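Local coordinates for protein probable ribosomal RNA small subunit methyltransferase (Thermus thermophilus, PDB 3DMH) that methylates the exocyclic N2 of a guanine in 16S ribosomal RNA, using S-adenosylmethionine as the methyl donor, at residues V69-T74 and S85-R90; A120-A125 and K150-L155; L217-A222 and F337-P342. One frame throughout, in Å; residues are numbered along the deposited sequence.

Interactions 1, 2 and 3 follow one another along the chain, without overlap. The chain holds two seven-stranded mixed sheets of the same strand order, 3-2-1-4-5-7-6, which points to two related Rossmann-like methyltransferase domains. Interactions 1 and 2 belong to the first sheet, their centres about 21 Å apart: residues 69-74, on strand 68-73, pair with 85-90, the loop running into the edge strand 90-91, while 120-125 and 150-155 lie on two helices covering the sheet further along. Interaction 3 packs a helix on the second sheet, with its centre about 36 and 38 Å from the other two and across the chain's centre from them. Of the three, it alone includes residues of the guanosine pocket.

Interaction 1 (V69-T74 and S85-R90); sequences VERLET and SGLQAR
Backbone bonding joins Arg71, Glu73 and Arg90 into a short parallel pairing. Arg90 N donates to Arg71 O at 2.8 Å, and Glu73 N donates to Arg90 O at 3.0 Å, so Arg90 bridges the two residues flanking Leu72. Beside this pair, Ala89 CA brings a CH...O contact to Arg71 O at 3.3 Å.

Charged groups reinforce the pairing on both sides of the strand. Glu70 OE1 receives Arg90 NE at 3.1 Å in a salt bridge, met on the syn side but 27° out of the carboxylate plane. The other oxygen, Glu70 OE2, turns its anti lone pair to the backbone N of Arg71 at 2.9 Å, and the two bonds together probably hold the carboxylate's rotation. A lysine in place of Glu70 is likely to leave the Arg90 guanidinium and Arg71 N without their carboxylate partner, with like charges close together. Arg71 reaches the other way: NH1 meets Gln88 O at 2.9 Å, within the guanidinium plane and on a carbonyl lone pair, while NH2 is salt-bridged to Glu64.

Apolar contacts sandwich the Arg71 guanidinium, with Leu87 CB 3.6 Å above its centre and Val69 CG1 over the opposite face, nearer the rim.

With helix 76-84 linking the parallel strands 68-73 and 90-91, the whole is a beta-alpha-beta crossover at the border of a Rossmann-like sheet.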
# COMPACT_ATOMS: atom_id res chain seq x y z
N VAL A 69 15.33 17.96 -3.47
CA VAL A 69 14.14 17.15 -3.72
C VAL A 69 13.70 16.41 -2.47
O VAL A 69 14.48 15.64 -1.88
CB VAL A 69 14.37 16.12 -4.84
CG1 VAL A 69 13.10 15.32 -5.13
CG2 VAL A 69 14.89 16.80 -6.11
N GLU A 70 12.46 16.65 -2.06
CA GLU A 70 11.85 15.90 -0.96
C GLU A 70 10.85 14.92 -1.58
O GLU A 70 10.32 15.16 -2.66
CB GLU A 70 11.17 16.86 0.01
CG GLU A 70 10.44 16.21 1.20
CD GLU A 70 11.35 15.41 2.11
OE1 GLU A 70 11.70 15.95 3.19
OE2 GLU A 70 11.73 14.27 1.77
N ARG A 71 10.61 13.81 -0.90
CA ARG A 71 9.74 12.74 -1.42
C ARG A 71 8.87 12.27 -0.29
O ARG A 71 9.39 11.97 0.78
CB ARG A 71 10.58 11.57 -1.93
CG ARG A 71 11.57 11.94 -3.02
CD ARG A 71 12.57 10.79 -3.27
NE ARG A 71 13.46 11.20 -4.37
CZ ARG A 71 14.49 12.03 -4.23
NH1 ARG A 71 14.85 12.51 -3.03
NH2 ARG A 71 15.19 12.37 -5.30
N LEU A 72 7.56 12.22 -0.52
CA LEU A 72 6.64 11.68 0.50
C LEU A 72 6.10 10.35 -0.00
O LEU A 72 5.47 10.30 -1.06
CB LEU A 72 5.47 12.66 0.75
CG LEU A 72 5.91 14.08 1.14
CD1 LEU A 72 4.66 14.86 1.55
CD2 LEU A 72 6.94 14.14 2.24
N GLU A 73 6.30 9.29 0.78
CA GLU A 73 5.96 7.97 0.30
C GLU A 73 5.26 7.15 1.38
O GLU A 73 5.65 7.17 2.56
CB GLU A 73 7.22 7.28 -0.18
CG GLU A 73 7.06 5.82 -0.64
CD GLU A 73 6.03 5.67 -1.74
OE1 GLU A 73 6.24 6.21 -2.84
OE2 GLU A 73 4.98 5.01 -1.54
N THR A 74 4.19 6.47 0.97
CA THR A 74 3.39 5.67 1.88
C THR A 74 3.81 4.21 1.99
O THR A 74 3.49 3.55 2.99
CB THR A 74 1.89 5.68 1.47
OG1 THR A 74 1.80 5.29 0.09
CG2 THR A 74 1.31 7.08 1.59
N SER A 85 19.06 4.05 -1.89
CA SER A 85 19.55 4.85 -3.00
C SER A 85 20.12 6.22 -2.60
O SER A 85 20.56 6.97 -3.47
CB SER A 85 18.42 5.06 -4.00
OG SER A 85 17.97 3.83 -4.56
N GLY A 86 20.04 6.53 -1.30
CA GLY A 86 20.50 7.83 -0.77
C GLY A 86 19.59 8.98 -1.16
O GLY A 86 20.05 10.14 -1.23
N LEU A 87 18.31 8.69 -1.38
CA LEU A 87 17.35 9.72 -1.82
C LEU A 87 16.50 10.11 -0.63
O LEU A 87 15.88 9.24 -0.04
CB LEU A 87 16.47 9.17 -2.96
CG LEU A 87 17.18 8.74 -4.24
CD1 LEU A 87 16.22 8.10 -5.22
CD2 LEU A 87 17.90 9.93 -4.89
N GLN A 88 16.50 11.40 -0.28
CA GLN A 88 15.71 11.90 0.85
C GLN A 88 14.27 11.49 0.62
O GLN A 88 13.73 11.70 -0.47
CB GLN A 88 15.82 13.42 0.93
CG GLN A 88 15.17 13.99 2.18
CD GLN A 88 15.29 15.49 2.25
OE1 GLN A 88 14.31 16.20 2.03
NE2 GLN A 88 16.48 15.98 2.56
N ALA A 89 13.66 10.92 1.65
CA ALA A 89 12.29 10.48 1.54
C ALA A 89 11.72 10.37 2.93
O ALA A 89 12.43 10.00 3.87
CB ALA A 89 12.20 9.15 0.83
N ARG A 90 10.45 10.71 3.06
CA ARG A 90 9.78 10.59 4.35
C ARG A 90 8.62 9.64 4.25
O ARG A 90 7.94 9.61 3.24
CB ARG A 90 9.21 11.94 4.79
CG ARG A 90 10.17 13.10 4.75
CD ARG A 90 11.40 12.86 5.57
NE ARG A 90 12.27 14.03 5.52
CZ ARG A 90 13.42 14.15 6.17
NH1 ARG A 90 13.91 13.14 6.88
NH2 ARG A 90 14.13 15.26 6.06

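Interaction 2 (A120-A125 and K150-L155); sequences ASLVAA and KEARAL
Leu122 points from helix 115-128 toward helix 145-156 and meets three of its residues, Glu151, Ala152 and Leu155, with a different carbon for each. Its two methyls divide the approach: CD1 lies against Glu151 CG at 4.0 Å, and CD2 against Ala152 CB at 4.2 Å. Nearer the backbone, Leu122 CB receives Leu155 CD1 at 3.7 Å, the closest approach of the contact.

Leu155 makes the return thrust. The same CD1 methyl that rests on Leu122 also touches Val123 CG2 at 4.3 Å, so it bridges two consecutive residues of the facing helix. Leu155 CD1 thus slips past the branch of Leu122 to its CB, while the Leu122 methyls turn to Glu151 and Ala152.

Glu151 uses only its aliphatic part here. CG stands anti to the backbone N (chi1 179°), where it flanks Leu122, and the bend at chi2 carries the carboxylate away from that leucine; OE2 is bonded to Gln119, one turn earlier on the first helix. A polar link therefore borders the apolar strip.

The segment axes approach to 10.2 Å and cross at -32°, running in broadly the same direction, and the interface is apolar and modest, 180 Å² in all. Leu122 and Ala152 both also touch Leu137 of strand 133-140. That shared floor identifies the arrangement as neighbouring helices packed side by side on one face of the first Rossmann-like sheet, each leading into its next strand in an alternating alpha-beta fold.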
# COMPACT_ATOMS: atom_id res chain seq x y z
N ALA A 120 -7.11 13.99 -3.16
CA ALA A 120 -6.37 14.45 -2.00
C ALA A 120 -4.93 14.77 -2.41
O ALA A 120 -4.34 15.75 -1.94
CB ALA A 120 -6.38 13.39 -0.90
N SER A 121 -4.38 13.93 -3.28
CA SER A 121 -3.02 14.14 -3.81
C SER A 121 -2.91 15.39 -4.68
O SER A 121 -1.92 16.13 -4.58
CB SER A 121 -2.54 12.91 -4.60
OG SER A 121 -2.39 11.80 -3.72
N LEU A 122 -3.93 15.62 -5.51
CA LEU A 122 -3.98 16.82 -6.35
C LEU A 122 -4.05 18.08 -5.50
O LEU A 122 -3.33 19.05 -5.76
CB LEU A 122 -5.18 16.76 -7.30
CG LEU A 122 -5.06 15.75 -8.45
CD1 LEU A 122 -6.37 15.65 -9.23
CD2 LEU A 122 -3.89 16.10 -9.37
N VAL A 123 -4.91 18.08 -4.48
CA VAL A 123 -5.00 19.24 -3.59
C VAL A 123 -3.71 19.44 -2.78
O VAL A 123 -3.25 20.57 -2.61
CB VAL A 123 -6.22 19.16 -2.65
CG1 VAL A 123 -6.29 20.40 -1.79
CG2 VAL A 123 -7.49 19.01 -3.47
N ALA A 124 -3.12 18.34 -2.30
CA ALA A 124 -1.84 18.44 -1.60
C ALA A 124 -0.80 19.11 -2.50
O ALA A 124 0.00 19.93 -2.03
CB ALA A 124 -1.35 17.06 -1.18
N ALA A 125 -0.79 18.73 -3.78
CA ALA A 125 0.16 19.31 -4.74
C ALA A 125 -0.05 20.81 -4.88
O ALA A 125 0.89 21.59 -4.81
CB ALA A 125 0.05 18.63 -6.09
N LYS A 150 -7.87 17.53 -16.04
CA LYS A 150 -8.90 18.58 -16.04
C LYS A 150 -9.07 19.19 -14.64
O LYS A 150 -9.18 20.41 -14.50
CB LYS A 150 -10.22 18.02 -16.57
CG LYS A 150 -11.33 19.06 -16.72
CD LYS A 150 -12.51 18.50 -17.50
CE LYS A 150 -13.57 19.57 -17.67
NZ LYS A 150 -14.52 19.24 -18.77
N GLU A 151 -9.08 18.32 -13.62
CA GLU A 151 -9.18 18.77 -12.23
C GLU A 151 -7.94 19.56 -11.80
O GLU A 151 -8.06 20.60 -11.13
CB GLU A 151 -9.49 17.58 -11.30
CG GLU A 151 -9.60 17.91 -9.79
CD GLU A 151 -10.69 18.93 -9.43
OE1 GLU A 151 -11.61 19.19 -10.25
OE2 GLU A 151 -10.64 19.48 -8.31
N ALA A 152 -6.76 19.07 -12.17
CA ALA A 152 -5.51 19.79 -11.88
C ALA A 152 -5.53 21.19 -12.49
O ALA A 152 -5.15 22.16 -11.83
CB ALA A 152 -4.29 19.00 -12.37
N ARG A 153 -5.99 21.29 -13.73
CA ARG A 153 -6.06 22.59 -14.41
C ARG A 153 -7.02 23.53 -13.70
O ARG A 153 -6.74 24.72 -13.57
CB ARG A 153 -6.46 22.42 -15.89
CG ARG A 153 -5.31 22.03 -16.80
CD ARG A 153 -5.77 21.83 -18.24
NE ARG A 153 -6.79 20.79 -18.35
CZ ARG A 153 -7.47 20.52 -19.46
NH1 ARG A 153 -7.23 21.21 -20.57
NH2 ARG A 153 -8.39 19.56 -19.46
N ALA A 154 -8.14 22.99 -13.22
CA ALA A 154 -9.12 23.77 -12.45
C ALA A 154 -8.53 24.22 -11.11
O ALA A 154 -8.78 25.33 -10.65
CB ALA A 154 -10.39 22.97 -12.23
N LEU A 155 -7.73 23.35 -10.50
CA LEU A 155 -7.13 23.66 -9.21
C LEU A 155 -6.02 24.72 -9.28
O LEU A 155 -5.87 25.51 -8.35
CB LEU A 155 -6.57 22.39 -8.55
CG LEU A 155 -7.56 21.39 -7.96
CD1 LEU A 155 -6.85 20.08 -7.63
CD2 LEU A 155 -8.24 21.95 -6.71

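Interaction 3 (L217-A222 and F337-P342); sequences LLLLEA and FLVSNP. With GMP (guanosine), chain E.
Ala222 O of helix 214-227 approaches the Phe337 ring obliquely, 4.3 Å from Phe337 CE1, and the ring pairs edge-to-face with that of Phe369 on the adjoining strand. This is helix-on-sheet packing in the Rossmann-like methyltransferase domain: helix 214-227 covers strand 334-340, the segment axes 8.4 Å apart and 147° between their directions. A second flat group is the base of the bound guanosine, whose O6 accepts from the backbone N of Asn341 at 2.9 Å in a fairly straight bond. Asn341 CB approaches N7 of the same base to 3.3 Å, while the amide oxygen OD1 is bonded to Phe343 N.

Leu219 is the central apolar plug. With CG anti to the backbone N (chi1 -174°), its branch drops between Phe337 and Val339, the two strand residues facing the helix. CG meets Phe337 CB at 4.1 Å, and CD1 reaches Val339 CG1 at 3.8 Å as well as the carbonyl oxygen of Phe337.

The strand thus leads from a buried apolar layer into the substrate site, which Asp213, Asn305 and Tyr365 help complete by hydrogen bonds to guanosine. At the turn, Ser340 OG donates to Asn341 O at 2.9 Å, from 38° above the carbonyl plane.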
# COMPACT_ATOMS: atom_id res chain seq x y z
N LEU A 217 -14.65 -11.84 5.67
CA LEU A 217 -15.73 -12.46 6.45
C LEU A 217 -15.65 -13.98 6.36
O LEU A 217 -15.79 -14.67 7.36
CB LEU A 217 -17.11 -11.99 5.99
CG LEU A 217 -17.43 -10.52 6.25
CD1 LEU A 217 -18.78 -10.15 5.64
CD2 LEU A 217 -17.43 -10.23 7.75
N LEU A 218 -15.42 -14.50 5.16
CA LEU A 218 -15.33 -15.96 4.95
C LEU A 218 -14.17 -16.60 5.71
O LEU A 218 -14.31 -17.68 6.29
CB LEU A 218 -15.21 -16.27 3.46
CG LEU A 218 -15.48 -17.72 3.07
CD1 LEU A 218 -16.96 -18.11 3.33
CD2 LEU A 218 -15.08 -17.96 1.61
N LEU A 219 -13.02 -15.92 5.72
CA LEU A 219 -11.86 -16.40 6.47
C LEU A 219 -12.21 -16.47 7.96
O LEU A 219 -11.94 -17.48 8.59
CB LEU A 219 -10.65 -15.48 6.26
CG LEU A 219 -9.35 -16.00 6.90
CD1 LEU A 219 -8.15 -15.54 6.06
CD2 LEU A 219 -9.18 -15.58 8.37
N LEU A 220 -12.83 -15.42 8.48
CA LEU A 220 -13.19 -15.36 9.91
C LEU A 220 -14.21 -16.43 10.29
O LEU A 220 -14.09 -17.05 11.35
CB LEU A 220 -13.67 -13.97 10.32
CG LEU A 220 -12.61 -12.85 10.33
CD1 LEU A 220 -13.27 -11.50 10.61
CD2 LEU A 220 -11.52 -13.15 11.36
N GLU A 221 -15.18 -16.66 9.41
CA GLU A 221 -16.16 -17.73 9.62
C GLU A 221 -15.47 -19.09 9.66
O GLU A 221 -15.74 -19.89 10.56
CB GLU A 221 -17.25 -17.68 8.55
CG GLU A 221 -18.11 -16.43 8.67
CD GLU A 221 -18.98 -16.17 7.44
OE1 GLU A 221 -18.67 -16.71 6.35
OE2 GLU A 221 -19.96 -15.41 7.58
N ALA A 222 -14.57 -19.34 8.71
CA ALA A 222 -13.84 -20.60 8.65
C ALA A 222 -12.97 -20.78 9.90
O ALA A 222 -12.89 -21.87 10.47
CB ALA A 222 -12.97 -20.67 7.40
N PHE A 337 -4.25 -19.45 7.98
CA PHE A 337 -5.48 -19.31 7.20
C PHE A 337 -5.25 -18.29 6.10
O PHE A 337 -4.79 -17.18 6.39
CB PHE A 337 -6.64 -18.78 8.06
CG PHE A 337 -7.09 -19.71 9.14
CD1 PHE A 337 -8.20 -20.53 8.97
CD2 PHE A 337 -6.39 -19.77 10.35
CE1 PHE A 337 -8.60 -21.39 9.98
CE2 PHE A 337 -6.79 -20.61 11.36
CZ PHE A 337 -7.91 -21.43 11.18
N LEU A 338 -5.59 -18.65 4.86
CA LEU A 338 -5.44 -17.73 3.72
C LEU A 338 -6.71 -17.75 2.89
O LEU A 338 -7.29 -18.81 2.66
CB LEU A 338 -4.25 -18.19 2.87
CG LEU A 338 -3.98 -17.44 1.56
CD1 LEU A 338 -2.49 -17.44 1.20
CD2 LEU A 338 -4.79 -18.08 0.44
N VAL A 339 -7.16 -16.58 2.43
CA VAL A 339 -8.36 -16.54 1.59
C VAL A 339 -8.03 -15.89 0.25
O VAL A 339 -7.28 -14.90 0.20
CB VAL A 339 -9.55 -15.85 2.31
CG1 VAL A 339 -9.25 -14.38 2.62
CG2 VAL A 339 -10.85 -15.98 1.50
N SER A 340 -8.56 -16.47 -0.84
CA SER A 340 -8.30 -15.92 -2.16
C SER A 340 -9.40 -16.26 -3.17
O SER A 340 -10.32 -17.02 -2.88
CB SER A 340 -6.97 -16.42 -2.70
OG SER A 340 -7.07 -17.73 -3.21
N ASN A 341 -9.28 -15.69 -4.36
CA ASN A 341 -10.10 -16.09 -5.49
C ASN A 341 -9.93 -17.61 -5.69
O ASN A 341 -8.82 -18.12 -5.53
CB ASN A 341 -9.66 -15.33 -6.74
CG ASN A 341 -10.41 -15.76 -7.98
OD1 ASN A 341 -10.06 -16.75 -8.63
ND2 ASN A 341 -11.48 -15.02 -8.30
N PRO A 342 -11.01 -18.32 -6.03
CA PRO A 342 -10.93 -19.79 -6.15
C PRO A 342 -9.89 -20.34 -7.13
O PRO A 342 -9.48 -21.50 -6.99
CB PRO A 342 -12.35 -20.17 -6.61
CG PRO A 342 -13.21 -19.09 -6.02
CD PRO A 342 -12.39 -17.84 -6.26
C4' GMP E . -14.89 -9.92 -6.35
O4' GMP E . -13.75 -10.52 -5.72
C3' GMP E . -14.38 -8.66 -7.03
O3' GMP E . -14.65 -7.56 -6.15
C2' GMP E . -12.88 -8.88 -7.13
O2' GMP E . -12.17 -7.64 -7.11
C1' GMP E . -12.59 -9.70 -5.88
N9 GMP E . -11.42 -10.60 -5.96
C8 GMP E . -10.92 -11.23 -7.03
N7 GMP E . -9.85 -11.99 -6.70
C5 GMP E . -9.66 -11.87 -5.36
C6 GMP E . -8.72 -12.40 -4.35
O6 GMP E . -7.80 -13.18 -4.67
N1 GMP E . -8.88 -11.99 -3.07
C2 GMP E . -9.87 -11.14 -2.69
N2 GMP E . -9.99 -10.76 -1.39
N3 GMP E . -10.77 -10.62 -3.57
C4 GMP E . -10.71 -10.95 -4.88